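Local coordinates for SIR4-interacting protein SIF2 (Saccharomyces cerevisiae, PDB 1R5M), which antagonizes telomeric silencing in yeast, belongs to the Set3C corepressor complex and may recruit SIR4 to non-telomeric sites, at residues 329-334 and 349-354; 393-398 and 411-416. All coordinates share one frame; numbering follows the deposited sequence.

Contact 1: residues 329-334 and 349-354; sequences DGVPIF and FMDGQV
I333 and F349 meet as an antiparallel, non-hydrogen-bonded pair where the strand 333-338 begins and the strand 344-349 ends, so this is a mostly apolar clasp between the loop entering one blade of a beta propeller and the tight turn that follows the next strand. Their side chains run alongside each other, pointing the same way; I333 CG1 lies 3.4 Å from F349 CE2, and CD1 follows the same ring further out. V331 comes in roughly at right angles to F349. Its CG1, set opposite the backbone N (chi1 -176°), reaches F349 CB (3.7 Å) and also touches the carboxylate end of D351, while V331 O lies at the edge of the ring, in its plane. One backbone bond closes the loop onto the turn: M350 N donates to P332 O over 2.8 Å. On the other flank, M350 stretches out across F334. Its CB sits over the ring face, 4.1 Å from the centroid, CG reaches F334 CZ at 3.4 Å, and SD makes an oblique Met-aromatic contact. Residues 349-352 form a type I turn, and D351 OD1 accepts from Q353 N in an Asx turn that overlaps its end. D351, in the turn joining strands 344-349 and 354-358 of repeat WD 7, thus occupies the place of the characteristic WD40 aspartate.

Contact 2: residues 393-398 and 411-416; sequences DNDYIF and VAYSLQ
D395 and the loop S414-Q416 close the mouth of a beta hairpin in repeat WD 8, where the loop entering strand 397-402 grips the end of strand 408-413. The D395 carboxylate stands at the centre. With CG anti to the backbone N (chi1 -164°), OD2 takes two backbone amides: L415 N at 2.8 Å through its syn lone pair, and Q416 N at 2.9 Å in an almost straight bond nearly along the C-O axis. OD1 receives the S414 hydroxyl in a very short bond, and Y396 N approaches the same oxygen from above the carboxylate plane. Upstream, D393 OD2 uses its anti lone pair to accept D395 N in an Asx turn, and D393 OD1 has a weak bond from Q416 NE2, which also lies 3.3 Å above the ring plane of Y413, over its centre. Backbone bonds from S414 N to Y396 O and from F398 N to A412 O carry the pairing onward past I397 and Y413. There the side chains turn apolar: I397 CG1 lies beside Y413 CE2 at 3.5 Å, and I397 CD1 touches V411 CG1. S414 CB lies over one face of the F398 ring, 3.6 Å from its centroid. In place of D395, an asparagine would have a single carbonyl oxygen and would probably leave either the amides of L415 and Q416 facing an NH2 group, or Y396 N without its acceptor on that side chain. K66 NZ bonds to S414 O and N47 ND2 to Q416 O. One carboxylate gathers four donors and so helps to set the shape of the loop; its charge is probably stabilised by them.

Contacts 1 and 2 follow one another along the chain, the first closing in repeat WD 7 before the second opens in WD 8, with centres about 12 Å apart and each about 18 Å from the centre of the chain. Each joins the loop entering a blade to the far end of its next strand, in the hairpins 333-338/344-349 and 397-402/408-413, so they are the same joint in adjacent blades, one mainly apolar and the other built round a carboxylate. They also touch: M350 O lies 3.2 Å from Y396 CD2, and V354 CG2 lies 3.5 Å from I397 CD1. Neighbouring blades of the propeller thus pack directly at these joints.

Contact 1: residues 329-334 and 349-354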
loop_
_atom_site.group_PDB
_atom_site.type_symbol
_atom_site.label_atom_id
_atom_site.label_comp_id
_atom_site.label_asym_id
_atom_site.label_seq_id
_atom_site.Cartn_x
_atom_site.Cartn_y
_atom_site.Cartn_z
ATOM N N ASP A 329 12.163 14.228 14.466
ATOM C CA ASP A 329 11.535 15.536 14.588
ATOM C C ASP A 329 11.689 16.442 13.372
ATOM O O ASP A 329 12.795 16.659 12.875
ATOM C CB ASP A 329 12.065 16.256 15.833
ATOM C CG ASP A 329 13.556 16.523 15.765
ATOM O OD1 ASP A 329 14.328 15.555 15.592
ATOM O OD2 ASP A 329 13.956 17.701 15.888
ATOM N N GLY A 330 10.560 16.960 12.899
ATOM C CA GLY A 330 10.562 17.861 11.761
ATOM C C GLY A 330 10.696 17.226 10.390
ATOM O O GLY A 330 10.645 17.932 9.384
ATOM N N VAL A 331 10.867 15.908 10.334
ATOM C CA VAL A 331 11.005 15.232 9.049
ATOM C C VAL A 331 9.834 14.288 8.794
ATOM O O VAL A 331 9.781 13.183 9.332
ATOM C CB VAL A 331 12.320 14.429 8.971
ATOM C CG1 VAL A 331 12.477 13.820 7.584
ATOM C CG2 VAL A 331 13.502 15.338 9.287
ATOM N N PRO A 332 8.877 14.722 7.964
ATOM C CA PRO A 332 7.693 13.930 7.623
ATOM C C PRO A 332 8.014 12.588 6.977
ATOM O O PRO A 332 9.027 12.433 6.294
ATOM C CB PRO A 332 6.936 14.838 6.659
ATOM C CG PRO A 332 7.321 16.217 7.119
ATOM C CD PRO A 332 8.798 16.064 7.358
ATOM N N ILE A 333 7.142 11.615 7.210
ATOM C CA ILE A 333 7.289 10.302 6.606
ATOM C C ILE A 333 6.246 10.261 5.496
ATOM O O ILE A 333 5.086 10.625 5.715
ATOM C CB ILE A 333 7.018 9.177 7.622
ATOM C CG1 ILE A 333 8.170 9.123 8.631
ATOM C CG2 ILE A 333 6.849 7.843 6.897
ATOM C CD1 ILE A 333 7.976 8.128 9.760
ATOM N N PHE A 334 6.664 9.841 4.306
ATOM C CA PHE A 334 5.766 9.776 3.156
ATOM C C PHE A 334 5.132 8.411 2.936
ATOM O O PHE A 334 4.080 8.306 2.304
ATOM C CB PHE A 334 6.510 10.188 1.883
ATOM C CG PHE A 334 6.751 11.668 1.763
ATOM C CD1 PHE A 334 7.396 12.184 0.646
ATOM C CD2 PHE A 334 6.327 12.548 2.758
ATOM C CE1 PHE A 334 7.617 13.552 0.517
ATOM C CE2 PHE A 334 6.545 13.923 2.636
ATOM C CZ PHE A 334 7.192 14.422 1.512
ATOM N N PHE A 349 11.426 8.797 4.638
ATOM C CA PHE A 349 11.318 10.158 5.137
ATOM C C PHE A 349 11.410 11.155 3.994
ATOM O O PHE A 349 11.954 10.856 2.927
ATOM C CB PHE A 349 12.418 10.451 6.162
ATOM C CG PHE A 349 12.241 9.730 7.466
ATOM C CD1 PHE A 349 12.761 8.454 7.652
ATOM C CD2 PHE A 349 11.540 10.327 8.509
ATOM C CE1 PHE A 349 12.586 7.783 8.865
ATOM C CE2 PHE A 349 11.358 9.665 9.725
ATOM C CZ PHE A 349 11.883 8.391 9.903
ATOM N N MET A 350 10.877 12.347 4.233
ATOM C CA MET A 350 10.866 13.411 3.240
ATOM C C MET A 350 12.272 13.818 2.804
ATOM O O MET A 350 12.450 14.378 1.724
ATOM C CB MET A 350 10.118 14.619 3.804
ATOM C CG MET A 350 9.962 15.772 2.840
ATOM S SD MET A 350 8.842 17.017 3.505
ATOM C CE MET A 350 8.754 18.154 2.115
ATOM N N ASP A 351 13.269 13.535 3.636
ATOM C CA ASP A 351 14.641 13.895 3.292
ATOM C C ASP A 351 15.341 12.843 2.430
ATOM O O ASP A 351 16.544 12.935 2.184
ATOM C CB ASP A 351 15.463 14.163 4.562
ATOM C CG ASP A 351 15.600 12.938 5.446
ATOM O OD1 ASP A 351 15.034 11.882 5.098
ATOM O OD2 ASP A 351 16.278 13.031 6.493
ATOM N N GLY A 352 14.587 11.847 1.968
ATOM C CA GLY A 352 15.162 10.813 1.121
ATOM C C GLY A 352 15.792 9.639 1.849
ATOM O O GLY A 352 16.394 8.761 1.225
ATOM N N GLN A 353 15.663 9.609 3.169
ATOM C CA GLN A 353 16.233 8.508 3.931
ATOM C C GLN A 353 15.196 7.435 4.216
ATOM O O GLN A 353 14.029 7.732 4.486
ATOM C CB GLN A 353 16.815 9.000 5.258
ATOM C CG GLN A 353 17.475 7.887 6.070
ATOM C CD GLN A 353 18.337 8.408 7.202
ATOM O OE1 GLN A 353 19.109 9.351 7.021
ATOM N NE2 GLN A 353 18.229 7.782 8.372
ATOM N N VAL A 354 15.632 6.184 4.140
ATOM C CA VAL A 354 14.766 5.053 4.432
ATOM C C VAL A 354 15.263 4.435 5.726
ATOM O O VAL A 354 16.447 4.126 5.859
ATOM C CB VAL A 354 14.834 3.961 3.342
ATOM C CG1 VAL A 354 14.002 2.750 3.766
ATOM C CG2 VAL A 354 14.331 4.508 2.019
#

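Contact 2: residues 393-398 and 411-416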
loop_
_atom_site.group_PDB
_atom_site.type_symbol
_atom_site.label_atom_id
_atom_site.label_comp_id
_atom_site.label_asym_id
_atom_site.label_seq_id
_atom_site.Cartn_x
_atom_site.Cartn_y
_atom_site.Cartn_z
ATOM N N ASP A 393 22.323 13.325 -3.611
ATOM C CA ASP A 393 21.100 13.912 -4.164
ATOM C C ASP A 393 20.142 14.164 -3.011
ATOM O O ASP A 393 20.300 13.588 -1.932
ATOM C CB ASP A 393 20.428 12.999 -5.195
ATOM C CG ASP A 393 19.724 11.824 -4.559
ATOM O OD1 ASP A 393 20.344 10.746 -4.454
ATOM O OD2 ASP A 393 18.551 11.983 -4.150
ATOM N N ASN A 394 19.155 15.030 -3.233
ATOM C CA ASN A 394 18.172 15.352 -2.200
ATOM C C ASN A 394 16.760 15.045 -2.696
ATOM O O ASN A 394 15.796 15.658 -2.242
ATOM C CB ASN A 394 18.254 16.837 -1.841
ATOM C CG ASN A 394 17.721 17.721 -2.947
ATOM O OD1 ASN A 394 17.811 17.368 -4.120
ATOM N ND2 ASN A 394 17.164 18.877 -2.582
ATOM N N ASP A 395 16.632 14.099 -3.621
ATOM C CA ASP A 395 15.319 13.765 -4.165
ATOM C C ASP A 395 14.423 13.091 -3.126
ATOM O O ASP A 395 14.907 12.518 -2.149
ATOM C CB ASP A 395 15.479 12.861 -5.396
ATOM C CG ASP A 395 14.210 12.774 -6.241
ATOM O OD1 ASP A 395 13.271 13.565 -6.021
ATOM O OD2 ASP A 395 14.164 11.911 -7.142
ATOM N N TYR A 396 13.116 13.186 -3.352
ATOM C CA TYR A 396 12.109 12.591 -2.474
ATOM C C TYR A 396 11.886 11.131 -2.842
ATOM O O TYR A 396 12.096 10.732 -3.983
ATOM C CB TYR A 396 10.749 13.280 -2.653
ATOM C CG TYR A 396 10.674 14.735 -2.274
ATOM C CD1 TYR A 396 10.182 15.679 -3.174
ATOM C CD2 TYR A 396 11.053 15.166 -1.004
ATOM C CE1 TYR A 396 10.065 17.022 -2.815
ATOM C CE2 TYR A 396 10.943 16.502 -0.636
ATOM C CZ TYR A 396 10.447 17.425 -1.542
ATOM O OH TYR A 396 10.337 18.749 -1.170
ATOM N N ILE A 397 11.435 10.350 -1.865
ATOM C CA ILE A 397 11.078 8.951 -2.086
ATOM C C ILE A 397 9.558 8.952 -1.932
ATOM O O ILE A 397 9.044 9.355 -0.890
ATOM C CB ILE A 397 11.696 8.019 -1.029
ATOM C CG1 ILE A 397 13.207 7.920 -1.254
ATOM C CG2 ILE A 397 11.053 6.633 -1.115
ATOM C CD1 ILE A 397 13.941 7.177 -0.158
ATOM N N PHE A 398 8.850 8.520 -2.972
ATOM C CA PHE A 398 7.386 8.493 -2.974
ATOM C C PHE A 398 6.794 7.134 -2.624
ATOM O O PHE A 398 5.629 7.035 -2.223
ATOM C CB PHE A 398 6.857 8.894 -4.356
ATOM C CG PHE A 398 6.895 10.372 -4.633
ATOM C CD1 PHE A 398 6.479 10.858 -5.869
ATOM C CD2 PHE A 398 7.314 11.278 -3.663
ATOM C CE1 PHE A 398 6.476 12.222 -6.137
ATOM C CE2 PHE A 398 7.315 12.650 -3.922
ATOM C CZ PHE A 398 6.895 13.120 -5.162
ATOM N N VAL A 411 12.972 1.084 -3.937
ATOM C CA VAL A 411 12.773 2.481 -3.582
ATOM C C VAL A 411 12.454 3.313 -4.820
ATOM O O VAL A 411 13.214 3.323 -5.791
ATOM C CB VAL A 411 14.046 3.049 -2.906
ATOM C CG1 VAL A 411 13.811 4.474 -2.460
ATOM C CG2 VAL A 411 14.441 2.175 -1.721
ATOM N N ALA A 412 11.325 4.007 -4.780
ATOM C CA ALA A 412 10.906 4.842 -5.895
ATOM C C ALA A 412 11.121 6.318 -5.577
ATOM O O ALA A 412 10.463 6.871 -4.694
ATOM C CB ALA A 412 9.426 4.581 -6.217
ATOM N N TYR A 413 12.055 6.947 -6.284
ATOM C CA TYR A 413 12.319 8.370 -6.087
ATOM C C TYR A 413 11.408 9.144 -7.031
ATOM O O TYR A 413 11.001 8.628 -8.074
ATOM C CB TYR A 413 13.784 8.710 -6.388
ATOM C CG TYR A 413 14.764 8.184 -5.365
ATOM C CD1 TYR A 413 15.358 6.929 -5.515
ATOM C CD2 TYR A 413 15.100 8.942 -4.246
ATOM C CE1 TYR A 413 16.267 6.445 -4.573
ATOM C CE2 TYR A 413 16.005 8.465 -3.297
ATOM C CZ TYR A 413 16.584 7.219 -3.469
ATOM O OH TYR A 413 17.481 6.748 -2.536
ATOM N N SER A 414 11.098 10.385 -6.677
ATOM C CA SER A 414 10.196 11.185 -7.499
ATOM C C SER A 414 10.720 11.487 -8.895
ATOM O O SER A 414 9.971 11.414 -9.868
ATOM C CB SER A 414 9.855 12.501 -6.790
ATOM O OG SER A 414 10.945 13.402 -6.800
ATOM N N LEU A 415 12.009 11.797 -9.001
ATOM C CA LEU A 415 12.600 12.150 -10.287
ATOM C C LEU A 415 13.759 11.282 -10.767
ATOM O O LEU A 415 13.814 10.910 -11.943
ATOM C CB LEU A 415 13.051 13.612 -10.242
ATOM C CG LEU A 415 11.925 14.628 -10.034
ATOM C CD1 LEU A 415 12.498 15.991 -9.681
ATOM C CD2 LEU A 415 11.076 14.701 -11.294
ATOM N N GLN A 416 14.686 10.957 -9.871
ATOM C CA GLN A 416 15.837 10.155 -10.265
ATOM C C GLN A 416 15.548 8.667 -10.386
ATOM O O GLN A 416 14.415 8.215 -10.209
ATOM C CB GLN A 416 17.014 10.377 -9.305
ATOM C CG GLN A 416 16.782 9.912 -7.880
ATOM C CD GLN A 416 18.015 10.089 -7.013
ATOM O OE1 GLN A 416 18.865 10.935 -7.292
ATOM N NE2 GLN A 416 18.111 9.304 -5.950
#